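Local coordinates for type III effector HopU1 (Pseudomonas syringae pv. tomato, PDB 3U0J), which probably transfers ADP-ribose from NAD+ to arginine side chains of target proteins, including an RNA-binding protein of plant immunity, at residues S93-H98 with K149-A154; T99-S104 with P115-V120; E119-L124 with P195-T200; G132-I137 with L244-E249; V168-R173 with F220-K225. All blocks are in the same frame, centred on the assembly; numbering follows the deposited sequence.

Interaction 1: residues S93-H98 with K149-A154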
# COMPACT_ATOMS: atom_id res chain seq x y z
N SER A 93 -12.30 4.37 2.09
CA SER A 93 -12.70 3.15 1.40
C SER A 93 -11.60 2.61 0.48
O SER A 93 -11.38 1.40 0.39
CB SER A 93 -13.99 3.37 0.60
OG SER A 93 -15.04 3.82 1.44
N ALA A 94 -10.92 3.52 -0.21
CA ALA A 94 -9.85 3.11 -1.10
C ALA A 94 -8.74 2.48 -0.25
O ALA A 94 -8.20 1.43 -0.60
CB ALA A 94 -9.35 4.27 -1.88
N ILE A 95 -8.40 3.09 0.88
CA ILE A 95 -7.37 2.48 1.72
C ILE A 95 -7.85 1.11 2.20
O ILE A 95 -7.15 0.11 2.07
CB ILE A 95 -7.06 3.31 2.95
CG1 ILE A 95 -6.33 4.58 2.57
CG2 ILE A 95 -6.24 2.49 3.92
CD1 ILE A 95 -6.29 5.55 3.72
N TYR A 96 -9.05 1.07 2.77
CA TYR A 96 -9.62 -0.18 3.25
C TYR A 96 -9.55 -1.26 2.18
O TYR A 96 -9.00 -2.33 2.41
CB TYR A 96 -11.07 0.03 3.70
CG TYR A 96 -11.71 -1.19 4.34
CD1 TYR A 96 -12.26 -2.20 3.57
CD2 TYR A 96 -11.77 -1.31 5.73
CE1 TYR A 96 -12.86 -3.31 4.16
CE2 TYR A 96 -12.37 -2.41 6.33
CZ TYR A 96 -12.91 -3.41 5.55
OH TYR A 96 -13.50 -4.52 6.15
N MET A 97 -10.11 -0.97 1.00
CA MET A 97 -10.22 -1.96 -0.07
C MET A 97 -8.85 -2.42 -0.53
O MET A 97 -8.68 -3.57 -0.92
CB MET A 97 -11.02 -1.42 -1.24
CG MET A 97 -12.50 -1.33 -0.96
SD MET A 97 -13.41 -0.57 -2.31
CE MET A 97 -14.85 -1.60 -2.20
N HIS A 98 -7.86 -1.53 -0.47
CA HIS A 98 -6.50 -1.90 -0.85
C HIS A 98 -5.80 -2.81 0.18
O HIS A 98 -4.92 -3.59 -0.19
CB HIS A 98 -5.67 -0.65 -1.11
CG HIS A 98 -4.45 -0.90 -1.93
ND1 HIS A 98 -4.48 -0.93 -3.31
CD2 HIS A 98 -3.16 -1.10 -1.58
CE1 HIS A 98 -3.26 -1.14 -3.77
NE2 HIS A 98 -2.44 -1.24 -2.74
N LYS A 149 -5.92 6.80 -8.15
CA LYS A 149 -5.98 8.21 -7.84
C LYS A 149 -6.55 8.39 -6.45
O LYS A 149 -6.03 9.17 -5.67
CB LYS A 149 -6.78 9.00 -8.89
CG LYS A 149 -6.24 8.86 -10.32
CD LYS A 149 -6.73 9.99 -11.23
CE LYS A 149 -8.27 10.09 -11.25
NZ LYS A 149 -8.75 11.30 -12.00
N MET A 150 -7.60 7.65 -6.13
CA MET A 150 -8.23 7.83 -4.83
C MET A 150 -7.25 7.48 -3.72
O MET A 150 -7.14 8.22 -2.75
CB MET A 150 -9.53 7.02 -4.71
CG MET A 150 -10.57 7.66 -3.77
SD MET A 150 -10.89 9.43 -3.97
CE MET A 150 -11.51 9.70 -2.36
N LEU A 151 -6.51 6.38 -3.89
CA LEU A 151 -5.55 5.96 -2.86
C LEU A 151 -4.44 6.99 -2.71
O LEU A 151 -4.05 7.36 -1.60
CB LEU A 151 -4.94 4.60 -3.19
CG LEU A 151 -4.77 3.58 -2.06
CD1 LEU A 151 -3.54 2.73 -2.28
CD2 LEU A 151 -4.71 4.22 -0.70
N SER A 152 -3.92 7.47 -3.84
CA SER A 152 -2.91 8.51 -3.79
C SER A 152 -3.43 9.71 -2.99
O SER A 152 -2.77 10.18 -2.08
CB SER A 152 -2.50 8.94 -5.19
OG SER A 152 -1.83 7.90 -5.87
N SER A 153 -4.61 10.19 -3.33
CA SER A 153 -5.19 11.32 -2.62
C SER A 153 -5.29 11.02 -1.13
O SER A 153 -4.95 11.86 -0.30
CB SER A 153 -6.56 11.69 -3.17
OG SER A 153 -7.11 12.81 -2.49
N ALA A 154 -5.75 9.82 -0.79
CA ALA A 154 -5.91 9.46 0.60
C ALA A 154 -4.60 9.64 1.34
O ALA A 154 -4.54 10.31 2.38
CB ALA A 154 -6.40 8.05 0.74

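Interaction 2: residues T99-S104 with P115-V120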
# COMPACT_ATOMS: atom_id res chain seq x y z
N THR A 99 -6.19 -2.71 1.45
CA THR A 99 -5.54 -3.50 2.51
C THR A 99 -6.25 -4.83 2.72
O THR A 99 -5.84 -5.64 3.56
CB THR A 99 -5.54 -2.75 3.86
OG1 THR A 99 -6.89 -2.55 4.31
CG2 THR A 99 -4.82 -1.44 3.74
N ALA A 100 -7.32 -5.04 1.97
CA ALA A 100 -8.16 -6.21 2.15
C ALA A 100 -7.83 -7.30 1.15
O ALA A 100 -7.12 -7.09 0.18
CB ALA A 100 -9.64 -5.84 2.04
N GLN A 101 -8.40 -8.47 1.39
CA GLN A 101 -8.11 -9.62 0.57
C GLN A 101 -9.40 -10.07 -0.11
O GLN A 101 -9.40 -11.10 -0.77
CB GLN A 101 -7.60 -10.75 1.46
CG GLN A 101 -6.31 -11.40 1.02
CD GLN A 101 -5.07 -10.50 1.19
OE1 GLN A 101 -4.98 -9.69 2.14
NE2 GLN A 101 -4.11 -10.65 0.28
N ASP A 102 -10.47 -9.28 0.04
CA ASP A 102 -11.82 -9.71 -0.35
C ASP A 102 -12.37 -9.16 -1.63
O ASP A 102 -13.48 -9.52 -1.98
CB ASP A 102 -12.85 -9.29 0.68
CG ASP A 102 -12.40 -9.51 2.08
OD1 ASP A 102 -11.70 -10.52 2.31
OD2 ASP A 102 -12.76 -8.66 2.94
N TYR A 103 -11.67 -8.24 -2.29
CA TYR A 103 -12.22 -7.64 -3.51
C TYR A 103 -11.39 -8.02 -4.72
O TYR A 103 -10.16 -8.13 -4.63
CB TYR A 103 -12.32 -6.11 -3.40
CG TYR A 103 -12.92 -5.68 -2.10
CD1 TYR A 103 -14.28 -5.62 -1.95
CD2 TYR A 103 -12.13 -5.39 -1.01
CE1 TYR A 103 -14.84 -5.25 -0.77
CE2 TYR A 103 -12.68 -5.03 0.19
CZ TYR A 103 -14.05 -4.96 0.30
OH TYR A 103 -14.65 -4.60 1.49
N SER A 104 -12.06 -8.23 -5.85
CA SER A 104 -11.39 -8.42 -7.12
C SER A 104 -12.23 -7.79 -8.22
O SER A 104 -13.47 -7.74 -8.13
CB SER A 104 -11.13 -9.91 -7.39
OG SER A 104 -10.70 -10.11 -8.72
N PRO A 115 -6.94 -10.52 -6.01
CA PRO A 115 -7.29 -9.39 -5.13
C PRO A 115 -6.90 -8.04 -5.71
O PRO A 115 -5.86 -7.90 -6.36
CB PRO A 115 -6.46 -9.66 -3.87
CG PRO A 115 -6.19 -11.11 -3.89
CD PRO A 115 -6.09 -11.51 -5.34
N LEU A 116 -7.72 -7.03 -5.44
CA LEU A 116 -7.52 -5.69 -5.98
C LEU A 116 -6.09 -5.14 -5.80
O LEU A 116 -5.48 -4.63 -6.76
CB LEU A 116 -8.55 -4.74 -5.37
CG LEU A 116 -8.49 -3.30 -5.88
CD1 LEU A 116 -9.01 -3.19 -7.26
CD2 LEU A 116 -9.29 -2.41 -4.99
N TYR A 117 -5.54 -5.23 -4.59
CA TYR A 117 -4.26 -4.61 -4.33
C TYR A 117 -3.19 -5.23 -5.19
O TYR A 117 -2.24 -4.56 -5.63
CB TYR A 117 -3.86 -4.72 -2.85
CG TYR A 117 -3.41 -6.10 -2.41
CD1 TYR A 117 -2.09 -6.50 -2.56
CD2 TYR A 117 -4.30 -7.00 -1.84
CE1 TYR A 117 -1.67 -7.75 -2.16
CE2 TYR A 117 -3.90 -8.24 -1.44
CZ TYR A 117 -2.58 -8.61 -1.60
OH TYR A 117 -2.19 -9.87 -1.20
N ARG A 118 -3.32 -6.53 -5.45
CA ARG A 118 -2.33 -7.19 -6.28
C ARG A 118 -2.43 -6.81 -7.75
O ARG A 118 -1.43 -6.59 -8.40
CB ARG A 118 -2.40 -8.70 -6.13
CG ARG A 118 -1.17 -9.42 -6.65
CD ARG A 118 -1.27 -10.86 -6.30
NE ARG A 118 -1.19 -11.10 -4.87
CZ ARG A 118 -0.07 -10.94 -4.16
NH1 ARG A 118 1.04 -10.50 -4.75
NH2 ARG A 118 -0.07 -11.21 -2.85
N GLU A 119 -3.65 -6.73 -8.27
CA GLU A 119 -3.84 -6.36 -9.66
C GLU A 119 -3.30 -4.95 -9.87
O GLU A 119 -2.64 -4.67 -10.87
CB GLU A 119 -5.31 -6.44 -10.06
CG GLU A 119 -5.60 -6.02 -11.48
CD GLU A 119 -7.06 -6.20 -11.86
OE1 GLU A 119 -7.87 -6.59 -10.99
OE2 GLU A 119 -7.40 -5.96 -13.05
N VAL A 120 -3.58 -4.07 -8.91
CA VAL A 120 -3.16 -2.67 -9.00
C VAL A 120 -1.66 -2.51 -8.86
O VAL A 120 -1.02 -1.89 -9.70
CB VAL A 120 -3.89 -1.79 -7.95
CG1 VAL A 120 -3.18 -0.45 -7.78
CG2 VAL A 120 -5.33 -1.58 -8.38
O HOH W 1 -7.74 -5.68 -2.19

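Interaction 3: residues E119-L124 with P195-T200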
# COMPACT_ATOMS: atom_id res chain seq x y z
N GLU A 119 -3.65 -6.73 -8.27
CA GLU A 119 -3.84 -6.36 -9.66
C GLU A 119 -3.30 -4.95 -9.87
O GLU A 119 -2.64 -4.67 -10.87
CB GLU A 119 -5.31 -6.44 -10.06
CG GLU A 119 -5.60 -6.02 -11.48
CD GLU A 119 -7.06 -6.20 -11.86
OE1 GLU A 119 -7.87 -6.59 -10.99
OE2 GLU A 119 -7.40 -5.96 -13.05
N VAL A 120 -3.58 -4.07 -8.91
CA VAL A 120 -3.16 -2.67 -9.00
C VAL A 120 -1.66 -2.51 -8.86
O VAL A 120 -1.02 -1.89 -9.70
CB VAL A 120 -3.89 -1.79 -7.95
CG1 VAL A 120 -3.18 -0.45 -7.78
CG2 VAL A 120 -5.33 -1.58 -8.38
N ASN A 121 -1.11 -3.09 -7.81
CA ASN A 121 0.34 -3.05 -7.58
C ASN A 121 1.07 -3.61 -8.78
O ASN A 121 1.98 -2.96 -9.30
CB ASN A 121 0.71 -3.84 -6.33
CG ASN A 121 0.37 -3.10 -5.05
OD1 ASN A 121 -0.04 -1.94 -5.09
ND2 ASN A 121 0.54 -3.76 -3.92
N ASN A 122 0.65 -4.79 -9.24
CA ASN A 122 1.27 -5.39 -10.41
C ASN A 122 1.19 -4.50 -11.64
O ASN A 122 2.17 -4.34 -12.38
CB ASN A 122 0.70 -6.78 -10.68
CG ASN A 122 1.44 -7.86 -9.91
OD1 ASN A 122 2.22 -7.55 -9.02
ND2 ASN A 122 1.20 -9.11 -10.24
N TYR A 123 0.01 -3.92 -11.87
CA TYR A 123 -0.19 -2.96 -12.95
C TYR A 123 0.81 -1.81 -12.86
O TYR A 123 1.51 -1.51 -13.81
CB TYR A 123 -1.63 -2.41 -12.95
CG TYR A 123 -1.75 -1.17 -13.79
CD1 TYR A 123 -1.60 0.09 -13.23
CD2 TYR A 123 -1.96 -1.26 -15.16
CE1 TYR A 123 -1.70 1.24 -14.01
CE2 TYR A 123 -2.05 -0.12 -15.94
CZ TYR A 123 -1.92 1.12 -15.37
OH TYR A 123 -2.00 2.25 -16.15
N LEU A 124 0.88 -1.15 -11.71
CA LEU A 124 1.84 -0.07 -11.55
C LEU A 124 3.29 -0.49 -11.80
O LEU A 124 4.05 0.30 -12.37
CB LEU A 124 1.73 0.58 -10.17
CG LEU A 124 0.46 1.38 -9.94
CD1 LEU A 124 0.31 1.72 -8.46
CD2 LEU A 124 0.48 2.62 -10.79
N PRO A 195 7.60 0.98 -7.63
CA PRO A 195 6.60 1.73 -8.40
C PRO A 195 5.21 1.64 -7.79
O PRO A 195 4.39 2.54 -8.00
CB PRO A 195 6.61 1.04 -9.77
CG PRO A 195 7.99 0.39 -9.85
CD PRO A 195 8.33 -0.01 -8.44
N ALA A 196 4.93 0.58 -7.05
CA ALA A 196 3.60 0.43 -6.46
C ALA A 196 3.54 1.08 -5.08
O ALA A 196 4.48 1.75 -4.67
CB ALA A 196 3.21 -1.03 -6.40
N PHE A 197 2.43 0.89 -4.38
CA PHE A 197 2.24 1.44 -3.04
C PHE A 197 2.92 0.54 -2.02
O PHE A 197 2.38 -0.53 -1.72
CB PHE A 197 0.74 1.47 -2.71
CG PHE A 197 -0.04 2.39 -3.57
CD1 PHE A 197 -0.13 3.74 -3.27
CD2 PHE A 197 -0.68 1.93 -4.70
CE1 PHE A 197 -0.83 4.60 -4.09
CE2 PHE A 197 -1.38 2.78 -5.52
CZ PHE A 197 -1.46 4.12 -5.21
N MET A 198 4.07 0.93 -1.47
CA MET A 198 4.73 0.07 -0.50
C MET A 198 4.00 0.00 0.83
O MET A 198 3.50 1.01 1.36
CB MET A 198 6.18 0.47 -0.24
CG MET A 198 6.99 -0.71 0.30
SD MET A 198 8.63 -0.30 0.86
CE MET A 198 9.47 -0.06 -0.69
N SER A 199 3.92 -1.20 1.36
CA SER A 199 3.20 -1.44 2.60
C SER A 199 4.20 -1.92 3.62
O SER A 199 5.00 -2.80 3.34
CB SER A 199 2.13 -2.50 2.38
OG SER A 199 1.54 -2.85 3.61
N THR A 200 4.16 -1.33 4.80
CA THR A 200 5.18 -1.62 5.80
C THR A 200 4.52 -1.68 7.17
O THR A 200 3.37 -1.27 7.32
CB THR A 200 6.27 -0.52 5.80
OG1 THR A 200 5.75 0.69 6.38
CG2 THR A 200 6.78 -0.24 4.37
O HOH W 2 0.16 -2.36 -1.48

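Interaction 4: residues G132-I137 with L244-E249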
# COMPACT_ATOMS: atom_id res chain seq x y z
N GLY A 132 5.27 7.02 -14.00
CA GLY A 132 4.79 6.30 -12.84
C GLY A 132 4.60 7.24 -11.66
O GLY A 132 4.14 6.83 -10.60
N ARG A 133 4.96 8.50 -11.86
CA ARG A 133 4.86 9.52 -10.81
C ARG A 133 3.51 10.26 -10.79
O ARG A 133 2.70 10.11 -11.71
CB ARG A 133 6.04 10.49 -10.90
CG ARG A 133 7.37 9.83 -10.61
CD ARG A 133 8.44 10.85 -10.32
NE ARG A 133 9.58 10.29 -9.59
CZ ARG A 133 10.50 9.50 -10.13
NH1 ARG A 133 10.41 9.15 -11.41
NH2 ARG A 133 11.51 9.04 -9.39
N GLU A 134 3.28 11.04 -9.72
CA GLU A 134 1.99 11.72 -9.51
C GLU A 134 1.79 12.89 -10.46
O GLU A 134 0.70 13.45 -10.53
CB GLU A 134 1.84 12.22 -8.07
CG GLU A 134 1.56 11.16 -7.01
CD GLU A 134 1.40 11.77 -5.63
OE1 GLU A 134 0.86 12.90 -5.55
OE2 GLU A 134 1.82 11.14 -4.62
N ALA A 135 2.85 13.28 -11.17
CA ALA A 135 2.72 14.29 -12.21
C ALA A 135 1.88 13.75 -13.37
O ALA A 135 1.28 14.51 -14.14
CB ALA A 135 4.08 14.74 -12.69
N GLU A 136 1.81 12.42 -13.48
CA GLU A 136 1.14 11.77 -14.61
C GLU A 136 0.06 10.75 -14.21
O GLU A 136 -0.18 9.80 -14.96
CB GLU A 136 2.18 11.10 -15.54
CG GLU A 136 2.93 12.07 -16.47
CD GLU A 136 4.03 11.41 -17.32
OE1 GLU A 136 3.72 10.50 -18.13
OE2 GLU A 136 5.20 11.84 -17.20
N ILE A 137 -0.62 10.93 -13.07
CA ILE A 137 -1.62 9.95 -12.61
C ILE A 137 -2.88 9.90 -13.48
O ILE A 137 -3.68 8.95 -13.37
CB ILE A 137 -2.10 10.18 -11.15
CG1 ILE A 137 -1.24 11.18 -10.41
CG2 ILE A 137 -2.16 8.84 -10.37
CD1 ILE A 137 -1.36 11.02 -8.90
N LEU A 244 3.36 3.86 1.59
CA LEU A 244 4.07 4.92 0.86
C LEU A 244 3.39 5.23 -0.45
O LEU A 244 2.78 4.36 -1.04
CB LEU A 244 5.51 4.52 0.55
CG LEU A 244 6.53 4.49 1.69
CD1 LEU A 244 6.15 5.51 2.72
CD2 LEU A 244 6.53 3.14 2.34
N PRO A 245 3.50 6.48 -0.93
CA PRO A 245 2.98 6.84 -2.25
C PRO A 245 3.71 6.10 -3.37
O PRO A 245 4.84 5.69 -3.16
CB PRO A 245 3.31 8.34 -2.36
CG PRO A 245 3.59 8.79 -0.97
CD PRO A 245 4.16 7.61 -0.26
N MET A 246 3.07 5.95 -4.54
CA MET A 246 3.73 5.39 -5.73
C MET A 246 5.16 5.92 -5.91
O MET A 246 5.46 7.07 -5.54
CB MET A 246 2.93 5.73 -6.99
CG MET A 246 1.55 5.12 -7.10
SD MET A 246 0.66 5.83 -8.50
CE MET A 246 1.39 7.45 -8.61
N MET A 247 6.04 5.10 -6.48
CA MET A 247 7.40 5.53 -6.82
C MET A 247 8.24 6.01 -5.64
O MET A 247 8.97 6.99 -5.75
CB MET A 247 7.39 6.62 -7.91
CG MET A 247 7.31 6.04 -9.32
SD MET A 247 8.64 4.89 -9.72
CE MET A 247 7.81 3.87 -10.91
N SER A 248 8.13 5.30 -4.52
CA SER A 248 9.00 5.56 -3.39
C SER A 248 10.40 5.04 -3.69
O SER A 248 10.58 4.00 -4.33
CB SER A 248 8.46 4.89 -2.14
OG SER A 248 8.53 3.49 -2.29
N GLU A 249 11.39 5.77 -3.20
CA GLU A 249 12.77 5.56 -3.59
C GLU A 249 13.65 5.42 -2.35
O GLU A 249 13.52 6.21 -1.41
CB GLU A 249 13.21 6.77 -4.40
CG GLU A 249 14.13 6.46 -5.55
CD GLU A 249 13.94 7.40 -6.74
OE1 GLU A 249 12.82 7.96 -6.92
OE2 GLU A 249 14.91 7.54 -7.51
O HOH W 3 0.99 7.78 -4.72
O HOH W 4 4.16 9.78 -5.42

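Interaction 5: residues V168-R173 with F220-K225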
# COMPACT_ATOMS: atom_id res chain seq x y z
N VAL A 168 10.15 1.48 10.10
CA VAL A 168 9.11 0.50 9.83
C VAL A 168 9.82 -0.68 9.22
O VAL A 168 11.01 -0.58 8.90
CB VAL A 168 8.10 1.01 8.82
CG1 VAL A 168 7.33 2.18 9.39
CG2 VAL A 168 8.81 1.41 7.53
N TYR A 169 9.08 -1.78 9.04
CA TYR A 169 9.65 -3.05 8.61
C TYR A 169 8.82 -3.68 7.51
O TYR A 169 7.63 -3.40 7.38
CB TYR A 169 9.76 -4.01 9.80
CG TYR A 169 10.57 -3.46 10.96
CD1 TYR A 169 11.95 -3.64 11.04
CD2 TYR A 169 9.94 -2.76 11.99
CE1 TYR A 169 12.68 -3.14 12.09
CE2 TYR A 169 10.66 -2.26 13.06
CZ TYR A 169 12.02 -2.44 13.10
OH TYR A 169 12.70 -1.93 14.18
N ARG A 170 9.47 -4.55 6.72
CA ARG A 170 8.87 -5.26 5.60
C ARG A 170 9.45 -6.65 5.61
O ARG A 170 10.66 -6.81 5.79
CB ARG A 170 9.31 -4.66 4.28
CG ARG A 170 8.37 -3.70 3.65
CD ARG A 170 7.38 -4.40 2.75
NE ARG A 170 7.87 -4.61 1.39
CZ ARG A 170 7.14 -5.19 0.44
NH1 ARG A 170 5.89 -5.60 0.73
NH2 ARG A 170 7.66 -5.36 -0.78
N GLY A 171 8.62 -7.65 5.38
CA GLY A 171 9.11 -9.00 5.23
C GLY A 171 8.76 -9.48 3.84
O GLY A 171 7.62 -9.33 3.41
N ILE A 172 9.74 -10.05 3.16
CA ILE A 172 9.59 -10.57 1.81
C ILE A 172 10.08 -12.02 1.81
O ILE A 172 10.95 -12.38 2.61
CB ILE A 172 10.42 -9.70 0.82
CG1 ILE A 172 9.66 -8.43 0.49
CG2 ILE A 172 10.71 -10.41 -0.48
CD1 ILE A 172 8.20 -8.71 0.19
N ARG A 173 9.53 -12.86 0.93
CA ARG A 173 10.05 -14.21 0.70
C ARG A 173 10.59 -14.33 -0.74
O ARG A 173 9.87 -14.10 -1.71
CB ARG A 173 8.95 -15.24 0.94
CG ARG A 173 9.40 -16.68 0.83
CD ARG A 173 8.21 -17.63 0.93
NE ARG A 173 8.60 -19.00 0.65
CZ ARG A 173 9.01 -19.87 1.56
NH1 ARG A 173 9.08 -19.51 2.84
NH2 ARG A 173 9.36 -21.10 1.19
N PHE A 220 13.38 -6.05 5.49
CA PHE A 220 13.73 -4.68 5.18
C PHE A 220 13.53 -3.82 6.40
O PHE A 220 12.43 -3.77 6.97
CB PHE A 220 12.86 -4.15 4.05
CG PHE A 220 13.18 -4.73 2.72
CD1 PHE A 220 14.13 -4.15 1.91
CD2 PHE A 220 12.53 -5.86 2.26
CE1 PHE A 220 14.43 -4.68 0.66
CE2 PHE A 220 12.83 -6.39 1.00
CZ PHE A 220 13.78 -5.79 0.21
N GLN A 221 14.58 -3.14 6.82
CA GLN A 221 14.45 -2.20 7.91
C GLN A 221 14.55 -0.83 7.32
O GLN A 221 15.62 -0.41 6.89
CB GLN A 221 15.55 -2.40 8.93
CG GLN A 221 15.50 -1.39 10.04
CD GLN A 221 16.63 -1.60 11.01
OE1 GLN A 221 16.78 -2.68 11.58
NE2 GLN A 221 17.43 -0.56 11.20
N ILE A 222 13.41 -0.15 7.27
CA ILE A 222 13.28 1.09 6.53
C ILE A 222 13.08 2.25 7.49
O ILE A 222 12.25 2.18 8.40
CB ILE A 222 12.06 1.01 5.62
CG1 ILE A 222 12.07 -0.32 4.88
CG2 ILE A 222 12.01 2.18 4.69
CD1 ILE A 222 10.87 -0.53 4.00
N SER A 223 13.86 3.31 7.30
CA SER A 223 13.59 4.52 8.04
C SER A 223 13.02 5.55 7.07
O SER A 223 13.59 5.83 6.00
CB SER A 223 14.84 5.04 8.74
OG SER A 223 15.76 5.55 7.80
N LEU A 224 11.86 6.09 7.43
CA LEU A 224 11.09 6.93 6.54
C LEU A 224 11.19 8.36 6.99
O LEU A 224 11.13 8.66 8.19
CB LEU A 224 9.63 6.50 6.58
CG LEU A 224 9.34 5.06 6.16
CD1 LEU A 224 7.98 4.62 6.64
CD2 LEU A 224 9.46 4.92 4.64
N LYS A 225 11.34 9.25 6.02
CA LYS A 225 11.18 10.66 6.30
C LYS A 225 9.69 11.00 6.26
O LYS A 225 9.21 11.86 7.00
CB LYS A 225 11.95 11.49 5.29
CG LYS A 225 13.43 11.18 5.25
CD LYS A 225 14.17 12.09 4.27
CE LYS A 225 15.66 11.83 4.30
NZ LYS A 225 16.39 12.81 3.44

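Interaction 1: residues S93-H98 with K149-A154
Two helices of the α-helical part of the fold, 89-99 and 145-162, pack here through A94, I95 and H98 on one and M150, L151 and A154 on the other. Their short axes pass 8.7 Å apart and cross at a steep angle, -110°. All six residues are buried, and the contact is wholly apolar apart from the imidazole. A94 is the point of nearest backbone approach: its CB meets CB of M150 at 4.0 Å and lies against the backbone at L151. I95 has CG1 anti to its carbonyl carbon (chi1 -70°), which brings the end of the side chain over to the second helix, where CD1 touches A154 CB at 3.9 Å. L151 divides its two methyls between neighbours on helix 89-99, and its side chain crosses those of I95 and H98 at roughly right angles. CD2 rests on I95 CG1 at 3.7 Å. The H98 ring is held at its ND1 by a hydrogen bond with H147 NE2, and F197 meets it edge-to-face. L151 CD1 makes a CH-pi contact with this imidazole, 3.8 Å from the ring centroid and only 12° off the ring normal.

Interaction 2: residues T99-S104 with P115-V120
L116 N donates to Y103 O over 2.8 Å, and the same carbonyl oxygen receives a CA-H...O contact from P115 CA at 3.2 Å, so that two successive residues converge on one acceptor. Beside this pair, CB of Y103 lies 4.5 Å from CB of L116. Q101 reaches the other flank: its chain bends at chi2 (71°) and carries NE2 to the edge of the Y117 ring, 2.5 Å from Y117 OH. This is at best a weak hydrogen bond, poorly directed and doubtfully short at this resolution. The amide and ring planes stand 70° apart. With chi1 at 74°, the Y117 ring sits between its own backbone N and carbonyl carbon, and A100 O lies at the ring edge, 3.5 Å from CD2. The setting is the start of helix 116-126, with P115 as the N-cap residue, packed on the loop between helix 89-99 and strand 103-108. Main-chain N-H groups in a first helical turn lack acceptors within the helix; Y103 O serves that of L116, while water 1 accepts from Y117 N and donates to A100 O. Farther out, Y103 OH is hydrogen-bonded to L63 O, S104 OG to T114 O, and E119 OE1 to S105 OG.

Interaction 3: residues E119-L124 with P195-T200
An apolar helix-to-loop contact with a single bridging water joins N121 and L124, in the middle and later part of helix 116-126, to P195, A196 and F197 in the link between strands 192-194 and 199-201. It is buried near the centre of the chain, where the helical part meets the β-sheet part. L124 does most of the packing. Its CG lies anti to the carbonyl carbon (chi1 -69°), and the side chain runs obliquely past the phenyl group, with CD1 3.6 Å from F197 CE2. V120 CG1 adds a looser touch at the ring edge, 4.3 Å from F197 CE2. P195 CB rests 3.7 Å from the backbone oxygen of L124. A196 CB points at the helix and meets N121 OD1 at 3.6 Å; that oxygen also lies in the plane of the F197 ring, at its edge, 3.9 Å from CD2. The other end of the amide is used differently: N121 ND2 donates to water 2 at 2.8 Å, and the water donates in turn to F197 O. L151 and M246 also pack on F197. Just beyond, S199-T200 resemble the serine-containing strand motif of R-S-E class ADP-ribosyltransferases. The chemistry thus splits along the amide of N121: toward this loop its oxygen meets a methyl group and a ring edge, with H98 NE2 also nearby, whereas its N-H side reaches the loop backbone through water, so the one polar link across this interface is indirect.

Interaction 4: residues G132-I137 with L244-E249
Neither G132-I137 nor the L244-M247 end of its partner forms regular structure, and the backbones approach most closely at R133 and M247, whose CA atoms are 6.2 Å apart. Both G132 (phi 83°) and M247 (phi 60°) adopt left-handed backbone conformations. G132 O faces two methionines, 3.5 Å from both M246 CE and M247 CG. M246 turns at chi3, which brings its terminal methyl among G132 O, E134 CG and I137 CG2. The first segment belongs to the loop between helices 116-126 and 145-162; the second leads into strand 248-257 of the five-stranded mixed sheet, so the contact joins an interhelical loop to the entry of a sheet strand. R133 is extended from CG to NE, crossing M247 at nearly a right angle. Its NH2 makes a salt bridge with E249 OE1 at 3.0 Å, at the guanidinium edge, the carboxylate plane being turned by 49°. R191 holds the second oxygen of E249. E134 works through solvent: OE2 accepts from water 4 at 2.8 Å, and that water also donates to M246 O. Water 3, bound to M246 N, gives OE2 a second, weak bond. The other oxygen, E134 OE1, is taken by H37 N and N156 ND2.

Interaction 5: residues V168-R173 with F220-K225
V168-I172 and F220-L224 run antiparallel, their short axes 4.9 Å apart at closest approach and 151° between their directions, with V168-I222 and R170-F220 as hydrogen-bonded pairs flanking the non-hydrogen-bonded pair Y169-Q221. Each outer pair exchanges two backbone bonds. Those of V168 and I222 are fairly straight, V168 N to I222 O spanning 2.8 Å, whereas R170 N to F220 O is longer, at 3.1 Å, and more bent. F220 O also takes a CA-H...O contact from Y169. One face carries V168, R170, F220 and I222. There V168 CG2, lying between its backbone N and carbonyl carbon, is directed at L224 CD1 (3.4 Å), and the two side chains cross at about a right angle. R170 and F220 meet through their CB atoms, 3.6 Å apart; beyond CB the arginine bends twice, with CG against I222 CD1. I172 brings CG1 to the edge of the F220 ring, 3.8 Å from CE2. On the reverse face, Y169 and Q221 point the same way side by side, CE1 to CG 3.9 Å, ring and amide nearly perpendicular. Y169-R170-G171 resembles the arginine-bearing strand motif of R-S-E class ADP-ribosyltransferases. Strand 167-172 is outermost in the mixed sheet, though Y169 is also backbone-hydrogen-bonded to T201; strand 218-224 lies between it and strand 263-269, and T200 of strand 199-201 touches V168, R170 and I222.

In the fold
Interactions 1 and 3 are buried; 2, 4 and 5 are partly buried and include residues nearer solvent. Interaction 1 is helix-on-helix apolar packing, while interactions 2 and 3 use successive turns of helix 116-126: its first turn meets a loop through a backbone hydrogen bond, a water bridge and a doubtful tyrosine contact, and its later turns reach the sheet side through apolar contacts, largely with F197, and one water. F197 of interaction 3 packs on L151 of interaction 1 and on M246 of interaction 4. Interactions 3 and 4 also adjoin through M198 and L244, whose backbones are hydrogen-bonded. Interaction 4 alone has a salt bridge, and interaction 5 alone is strand pairing; both reach the mixed sheet, with T200 linking interactions 3 and 5.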